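Local coordinates for protein ketol-acid reductoisomerase (NAD(+)) (uncultured archaeon GZfos26G2, PDB 4XDY) that catalyses the magnesium-dependent methyl migration and NADH-driven reduction of (S)-2-acetolactate to (R)-2,3-dihydroxy-isovalerate in branched-chain amino acid biosynthesis, at residues D79-L84 with K106-S111; D128-A133 with E167-M172. All blocks are in the same frame, centred on the assembly; numbering follows the deposited sequence.

Interaction 1: residues D79-L84 with K106-S111. With NAI (1,4-dihydronicotinamide adenine dinucleotide), chain E.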
loop_
_atom_site.group_PDB
_atom_site.type_symbol
_atom_site.label_atom_id
_atom_site.label_comp_id
_atom_site.label_asym_id
_atom_site.label_seq_id
_atom_site.Cartn_x
_atom_site.Cartn_y
_atom_site.Cartn_z
ATOM N N ASP A 79 29.609 -21.636 8.558
ATOM C CA ASP A 79 30.583 -20.585 8.829
ATOM C C ASP A 79 29.865 -19.312 9.327
ATOM O O ASP A 79 30.424 -18.539 10.092
ATOM C CB ASP A 79 31.324 -20.264 7.545
ATOM C CG ASP A 79 32.095 -21.472 7.014
ATOM O OD1 ASP A 79 32.854 -21.991 7.820
ATOM O OD2 ASP A 79 31.828 -21.946 5.889
ATOM N N VAL A 80 28.655 -19.109 8.782
ATOM C CA VAL A 80 27.728 -18.058 9.234
ATOM C C VAL A 80 26.520 -18.768 9.820
ATOM O O VAL A 80 25.948 -19.615 9.179
ATOM C CB VAL A 80 27.299 -17.101 8.096
ATOM C CG1 VAL A 80 26.386 -15.998 8.662
ATOM C CG2 VAL A 80 28.520 -16.456 7.471
ATOM N N VAL A 81 26.203 -18.437 11.069
ATOM C CA VAL A 81 25.042 -19.032 11.742
ATOM C C VAL A 81 23.975 -17.915 11.824
ATOM O O VAL A 81 24.153 -16.978 12.568
ATOM C CB VAL A 81 25.393 -19.533 13.122
ATOM C CG1 VAL A 81 24.152 -20.046 13.865
ATOM C CG2 VAL A 81 26.409 -20.689 13.031
ATOM N N HIS A 82 22.994 -18.014 10.942
ATOM C CA HIS A 82 22.116 -16.878 10.684
ATOM C C HIS A 82 20.748 -17.198 11.301
ATOM O O HIS A 82 20.046 -18.104 10.812
ATOM C CB HIS A 82 22.018 -16.692 9.200
ATOM C CG HIS A 82 21.197 -15.520 8.764
ATOM N ND1 HIS A 82 20.949 -14.446 9.573
ATOM C CD2 HIS A 82 20.621 -15.225 7.578
ATOM C CE1 HIS A 82 20.252 -13.541 8.911
ATOM N NE2 HIS A 82 20.023 -13.995 7.713
ATOM N N ILE A 83 20.430 -16.467 12.359
ATOM C CA ILE A 83 19.296 -16.777 13.259
ATOM C C ILE A 83 18.054 -16.108 12.679
ATOM O O ILE A 83 17.921 -14.893 12.771
ATOM C CB ILE A 83 19.608 -16.411 14.691
ATOM C CG1 ILE A 83 20.746 -17.324 15.219
ATOM C CG2 ILE A 83 18.388 -16.668 15.592
ATOM C CD1 ILE A 83 21.265 -16.961 16.559
ATOM N N LEU A 84 17.196 -16.925 12.061
ATOM C CA LEU A 84 15.911 -16.454 11.505
ATOM C C LEU A 84 14.721 -17.202 12.159
ATOM O O LEU A 84 13.736 -17.472 11.530
ATOM C CB LEU A 84 15.907 -16.495 9.996
ATOM C CG LEU A 84 16.894 -15.584 9.271
ATOM C CD1 LEU A 84 16.898 -15.767 7.767
ATOM C CD2 LEU A 84 16.663 -14.121 9.642
ATOM N N LYS A 106 33.692 -18.114 13.544
ATOM C CA LYS A 106 32.349 -18.115 12.922
ATOM C C LYS A 106 31.745 -16.693 13.052
ATOM O O LYS A 106 32.177 -15.868 13.913
ATOM C CB LYS A 106 31.440 -19.121 13.637
ATOM C CG LYS A 106 31.532 -20.606 13.138
ATOM C CD LYS A 106 30.640 -21.504 13.987
ATOM C CE LYS A 106 31.006 -22.989 13.953
ATOM N NZ LYS A 106 30.850 -23.563 12.604
ATOM N N ALA A 107 30.714 -16.455 12.242
ATOM C CA ALA A 107 29.916 -15.215 12.359
ATOM C C ALA A 107 28.489 -15.618 12.794
ATOM O O ALA A 107 27.910 -16.572 12.244
ATOM C CB ALA A 107 29.873 -14.496 11.037
ATOM N N LEU A 108 28.016 -14.972 13.829
ATOM C CA LEU A 108 26.587 -15.039 14.269
ATOM C C LEU A 108 25.866 -13.861 13.655
ATOM O O LEU A 108 26.223 -12.692 13.896
ATOM C CB LEU A 108 26.594 -14.946 15.771
ATOM C CG LEU A 108 25.260 -15.289 16.509
ATOM C CD1 LEU A 108 24.837 -16.744 16.332
ATOM C CD2 LEU A 108 25.333 -14.896 17.981
ATOM N N CYS A 109 24.805 -14.159 12.910
ATOM C CA CYS A 109 24.100 -13.157 12.138
ATOM C C CYS A 109 22.599 -13.188 12.529
ATOM O O CYS A 109 22.085 -14.221 12.994
ATOM C CB CYS A 109 24.285 -13.427 10.685
ATOM S SG CYS A 109 23.753 -12.229 9.488
ATOM N N PHE A 110 21.971 -12.040 12.350
ATOM C CA PHE A 110 20.539 -11.804 12.725
ATOM C C PHE A 110 19.946 -10.984 11.591
ATOM O O PHE A 110 20.692 -10.316 10.813
ATOM C CB PHE A 110 20.397 -11.020 13.973
ATOM C CG PHE A 110 20.917 -11.719 15.200
ATOM C CD1 PHE A 110 22.283 -11.659 15.521
ATOM C CD2 PHE A 110 20.087 -12.468 15.977
ATOM C CE1 PHE A 110 22.763 -12.286 16.658
ATOM C CE2 PHE A 110 20.549 -13.108 17.116
ATOM C CZ PHE A 110 21.877 -13.009 17.472
ATOM N N SER A 111 18.610 -10.929 11.523
ATOM C CA SER A 111 17.959 -9.971 10.652
ATOM C C SER A 111 17.125 -8.947 11.393
ATOM O O SER A 111 16.419 -8.184 10.755
ATOM C CB SER A 111 17.149 -10.611 9.557
ATOM O OG SER A 111 17.985 -11.205 8.557
HETATM P PA NAI E . 9.052 -17.178 11.918
HETATM O O1A NAI E . 8.048 -16.761 13.004
HETATM O O2A NAI E . 8.613 -17.308 10.525
HETATM O O5B NAI E . 9.826 -18.453 12.530
HETATM C C5B NAI E . 10.779 -19.185 11.708
HETATM C C4B NAI E . 10.591 -20.709 11.976
HETATM O O4B NAI E . 11.002 -20.905 13.324
HETATM C C3B NAI E . 9.157 -21.298 11.907
HETATM O O3B NAI E . 8.818 -21.453 10.529
HETATM C C2B NAI E . 9.296 -22.569 12.718
HETATM O O2B NAI E . 9.712 -23.618 11.841
HETATM C C1B NAI E . 10.431 -22.184 13.701
HETATM N N9A NAI E . 9.929 -22.064 15.059
HETATM C C8A NAI E . 8.769 -21.356 15.395
HETATM N N7A NAI E . 8.577 -21.440 16.704
HETATM C C5A NAI E . 9.576 -22.217 17.201
HETATM C C6A NAI E . 9.925 -22.727 18.514
HETATM N N6A NAI E . 9.185 -22.451 19.597
HETATM N N1A NAI E . 11.055 -23.464 18.675
HETATM C C2A NAI E . 11.818 -23.787 17.610
HETATM N N3A NAI E . 11.587 -23.377 16.375
HETATM C C4A NAI E . 10.471 -22.603 16.111
HETATM O O3 NAI E . 10.305 -16.046 11.993
HETATM P PN NAI E . 10.336 -14.676 11.047
HETATM O O1N NAI E . 9.046 -13.898 11.213
HETATM O O2N NAI E . 10.744 -15.123 9.707
HETATM O O5D NAI E . 11.405 -13.900 11.919
HETATM C C5D NAI E . 12.818 -14.279 11.803
HETATM C C4D NAI E . 13.757 -13.083 12.197
HETATM O O4D NAI E . 13.602 -12.165 11.096
HETATM C C3D NAI E . 13.356 -12.296 13.430
HETATM O O3D NAI E . 14.524 -11.799 14.094
HETATM C C2D NAI E . 12.511 -11.107 12.913
HETATM O O2D NAI E . 12.433 -9.963 13.760
HETATM C C1D NAI E . 13.228 -10.830 11.609
HETATM N N1N NAI E . 12.506 -10.152 10.527
HETATM C C2N NAI E . 11.349 -10.692 10.088
HETATM C C3N NAI E . 10.658 -10.125 9.076
HETATM C C7N NAI E . 9.493 -10.783 8.569
HETATM O O7N NAI E . 8.765 -11.630 9.172
HETATM N N7N NAI E . 9.336 -10.627 7.278
HETATM C C4N NAI E . 11.200 -8.932 8.460
HETATM C C5N NAI E . 12.530 -8.549 8.824
HETATM C C6N NAI E . 13.122 -9.166 9.880
HETATM O O HOH W 1 17.143 -12.304 13.467
#

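Interaction 2: residues D128-A133 with E167-M172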
loop_
_atom_site.group_PDB
_atom_site.type_symbol
_atom_site.label_atom_id
_atom_site.label_comp_id
_atom_site.label_asym_id
_atom_site.label_seq_id
_atom_site.Cartn_x
_atom_site.Cartn_y
_atom_site.Cartn_z
ATOM N N ASP A 128 32.345 -13.266 15.223
ATOM C CA ASP A 128 31.878 -12.052 14.621
ATOM C C ASP A 128 30.336 -12.009 14.947
ATOM O O ASP A 128 29.670 -13.081 14.996
ATOM C CB ASP A 128 32.064 -12.061 13.173
ATOM C CG ASP A 128 33.586 -11.936 12.693
ATOM O OD1 ASP A 128 34.375 -11.384 13.433
ATOM O OD2 ASP A 128 33.798 -12.297 11.519
ATOM N N VAL A 129 29.813 -10.793 15.021
ATOM C CA VAL A 129 28.356 -10.597 15.272
ATOM C C VAL A 129 27.857 -9.526 14.311
ATOM O O VAL A 129 28.316 -8.345 14.362
ATOM C CB VAL A 129 28.042 -10.240 16.725
ATOM C CG1 VAL A 129 26.495 -10.048 16.953
ATOM C CG2 VAL A 129 28.547 -11.273 17.661
ATOM N N ILE A 130 26.999 -9.954 13.399
ATOM C CA ILE A 130 26.552 -9.158 12.304
ATOM C C ILE A 130 25.028 -9.168 12.183
ATOM O O ILE A 130 24.369 -10.077 12.693
ATOM C CB ILE A 130 27.207 -9.554 10.986
ATOM C CG1 ILE A 130 26.959 -11.008 10.705
ATOM C CG2 ILE A 130 28.724 -9.266 11.108
ATOM C CD1 ILE A 130 27.321 -11.386 9.318
ATOM N N MET A 131 24.518 -8.221 11.412
ATOM C CA MET A 131 23.097 -8.158 11.106
ATOM C C MET A 131 22.885 -7.717 9.693
ATOM O O MET A 131 23.496 -6.722 9.221
ATOM C CB MET A 131 22.337 -7.187 12.068
ATOM C CG MET A 131 20.963 -7.090 11.500
ATOM S SD MET A 131 19.909 -6.455 12.716
ATOM C CE MET A 131 20.469 -5.038 12.691
ATOM N N VAL A 132 22.060 -8.461 8.969
ATOM C CA VAL A 132 21.546 -8.077 7.670
ATOM C C VAL A 132 20.012 -7.998 7.752
ATOM O O VAL A 132 19.327 -9.050 7.794
ATOM C CB VAL A 132 22.055 -8.983 6.547
ATOM C CG1 VAL A 132 23.613 -8.909 6.508
ATOM C CG2 VAL A 132 21.666 -10.486 6.740
ATOM N N ALA A 133 19.507 -6.785 7.878
ATOM C CA ALA A 133 18.073 -6.572 8.190
ATOM C C ALA A 133 17.322 -6.060 7.013
ATOM O O ALA A 133 17.530 -4.902 6.643
ATOM C CB ALA A 133 17.941 -5.615 9.344
ATOM N N GLU A 167 32.589 -7.341 5.755
ATOM C CA GLU A 167 32.655 -7.847 4.424
ATOM C C GLU A 167 31.630 -8.984 4.171
ATOM O O GLU A 167 30.969 -9.028 3.146
ATOM C CB GLU A 167 34.089 -8.393 4.132
ATOM C CG GLU A 167 34.233 -8.672 2.671
ATOM C CD GLU A 167 35.656 -9.172 2.296
ATOM O OE1 GLU A 167 36.480 -9.355 3.207
ATOM O OE2 GLU A 167 35.798 -9.461 1.095
ATOM N N VAL A 168 31.532 -9.886 5.131
ATOM C CA VAL A 168 30.589 -11.017 5.088
ATOM C C VAL A 168 29.144 -10.507 5.101
ATOM O O VAL A 168 28.367 -10.894 4.241
ATOM C CB VAL A 168 30.813 -11.958 6.255
ATOM C CG1 VAL A 168 29.692 -13.001 6.327
ATOM C CG2 VAL A 168 32.183 -12.610 6.081
ATOM N N ALA A 169 28.853 -9.598 6.012
ATOM C CA ALA A 169 27.461 -9.016 6.115
ATOM C C ALA A 169 27.083 -8.338 4.824
ATOM O O ALA A 169 26.062 -8.639 4.202
ATOM C CB ALA A 169 27.344 -8.122 7.350
ATOM N N LEU A 170 27.965 -7.467 4.282
ATOM C CA LEU A 170 27.609 -6.776 3.060
ATOM C C LEU A 170 27.440 -7.761 1.901
ATOM O O LEU A 170 26.583 -7.592 1.015
ATOM C CB LEU A 170 28.623 -5.654 2.704
ATOM C CG LEU A 170 28.664 -4.471 3.660
ATOM C CD1 LEU A 170 29.861 -3.596 3.330
ATOM C CD2 LEU A 170 27.430 -3.569 3.566
ATOM N N ALA A 171 28.319 -8.765 1.894
ATOM C CA ALA A 171 28.355 -9.729 0.806
ATOM C C ALA A 171 27.013 -10.456 0.774
ATOM O O ALA A 171 26.443 -10.684 -0.285
ATOM C CB ALA A 171 29.471 -10.701 0.999
ATOM N N MET A 172 26.531 -10.798 1.962
ATOM C CA MET A 172 25.218 -11.485 2.071
ATOM C C MET A 172 24.115 -10.641 1.418
ATOM O O MET A 172 23.273 -11.163 0.669
ATOM C CB MET A 172 24.936 -11.817 3.546
ATOM C CG MET A 172 25.667 -12.978 4.093
ATOM S SD MET A 172 25.421 -13.185 5.841
ATOM C CE MET A 172 23.708 -13.828 5.835
#

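Interaction 1: residues D79-L84 with K106-S111
His82 lies across from Cys109 in two parallel strands, 80-83 and 107-110. Its CB leaves the sheet on the face that also carries Val80 and Cys109. CG stands anti to the backbone N (chi1 -177°). That torsion lays the ring along the neighbouring strand. CG passes Cys109 CB at 4.2 Å. ND1 comes within 3.6 Å of Cys109 SG, and the sulfur sits obliquely to the ring. ND1 is buried and has no hydrogen-bond partner in the model. CE1 comes 3.3 Å from Ser111 OG, at the ring edge. NE2 turns to Gln31, with which it forms a weak hydrogen bond. Leu84 CG sits over the centre of one ring face. Ser111 OG is itself hydrogen-bonded to Val132 O and Gln31.

Four backbone bonds join the strands. One of them, from Val81 N to Ala107 O, is 2.8 Å long and almost straight. Beyond Ile83 the strands part. A water fills in there, 2.8 Å from both Ile83 O and Ser111 N, donating to the first and accepting from the second. It also binds the ribose oxygen O3D of the dinucleotide.

On the other face of the sheet, Ile83 CD1 packs 3.6 Å from Leu108 CD1 and also meets the Phe110 ring. Helix 90-98 lies against this face, touching Val81, Ile83 and Phe110. Strand 80-83, helix 90-98 and strand 107-110 form a beta-alpha-beta unit. Leu84 and Ser111, each just past the C-terminal end of its strand, border the NADH pocket, as expected of a Rossmann fold.

Interaction 2: residues D128-A133 with E167-M172
Ile130 and Val132 of strand 128-133 meet Val168, Ala169 and Met172 on one side of helix 167-172. The contact is largely apolar, and no hydrogen bond crosses it. The segment axes are 8.2 Å apart and run nearly parallel, 19° from each other.

Aliphatic contacts make up most of it. Ala169 CB fits between the two strand side chains, 3.8 Å from Ile130 CD1 and 3.9 Å from Val132 CG1. Ile130 CG1 lies between its backbone N and carbonyl carbon (chi1 57°), an uncommon torsion for an isoleucine. The side chain then extends, and CD1 lies against Ala169. The same methyl also comes 4.1 Å from Val168 CG1.

A methyl also meets the helix backbone: Val132 CG1 is 3.4 Å from Ala169 O, consistent with the small side chain of Ala169.

The thioether of Met172 makes a further set. Its chain bends at the last torsion (chi3 74°), and CE comes 4.0 Å from Val132 CG2. These two side chains cross at about a right angle. SD lies more loosely, 4.4 Å from Ile130 CD1.

All five touching residues are buried. Met172 also touches Val80, His82 and Cys109, and Val168 also touches Val80. The helix therefore spans several neighbouring strands. The opposite side of strand 128-133 meets helix 188-203 of the C-terminal knotted region, where Met131 touches Phe188 and Glu191. With helix 165-175 on one face of the sheet and helix 90-98 on the other, this is the layered alpha-beta-alpha build of the N-terminal Rossmann domain.

How the interactions relate
Both contacts lie in the core of the N-terminal Rossmann domain, with centres about 8 Å apart. Interaction 1 is partly exposed at Asp79 and Lys106, whereas all touching residues of interaction 2 are buried. Interaction 1 lies within the sheet and is held chiefly by backbone hydrogen bonds. Interaction 2 joins the sheet to a helix. It has no hydrogen bond across it and rests mainly on apolar side chains. Strands 107-110 and 128-134 are neighbours, probably tied by a bond from Leu108 N to Asp128 O. Helix 165-175 also packs on interaction 1. Interaction 1 reaches the dinucleotide just beyond the C-terminal ends of its strands, whereas the Val132 side chain stays about 9 Å from it.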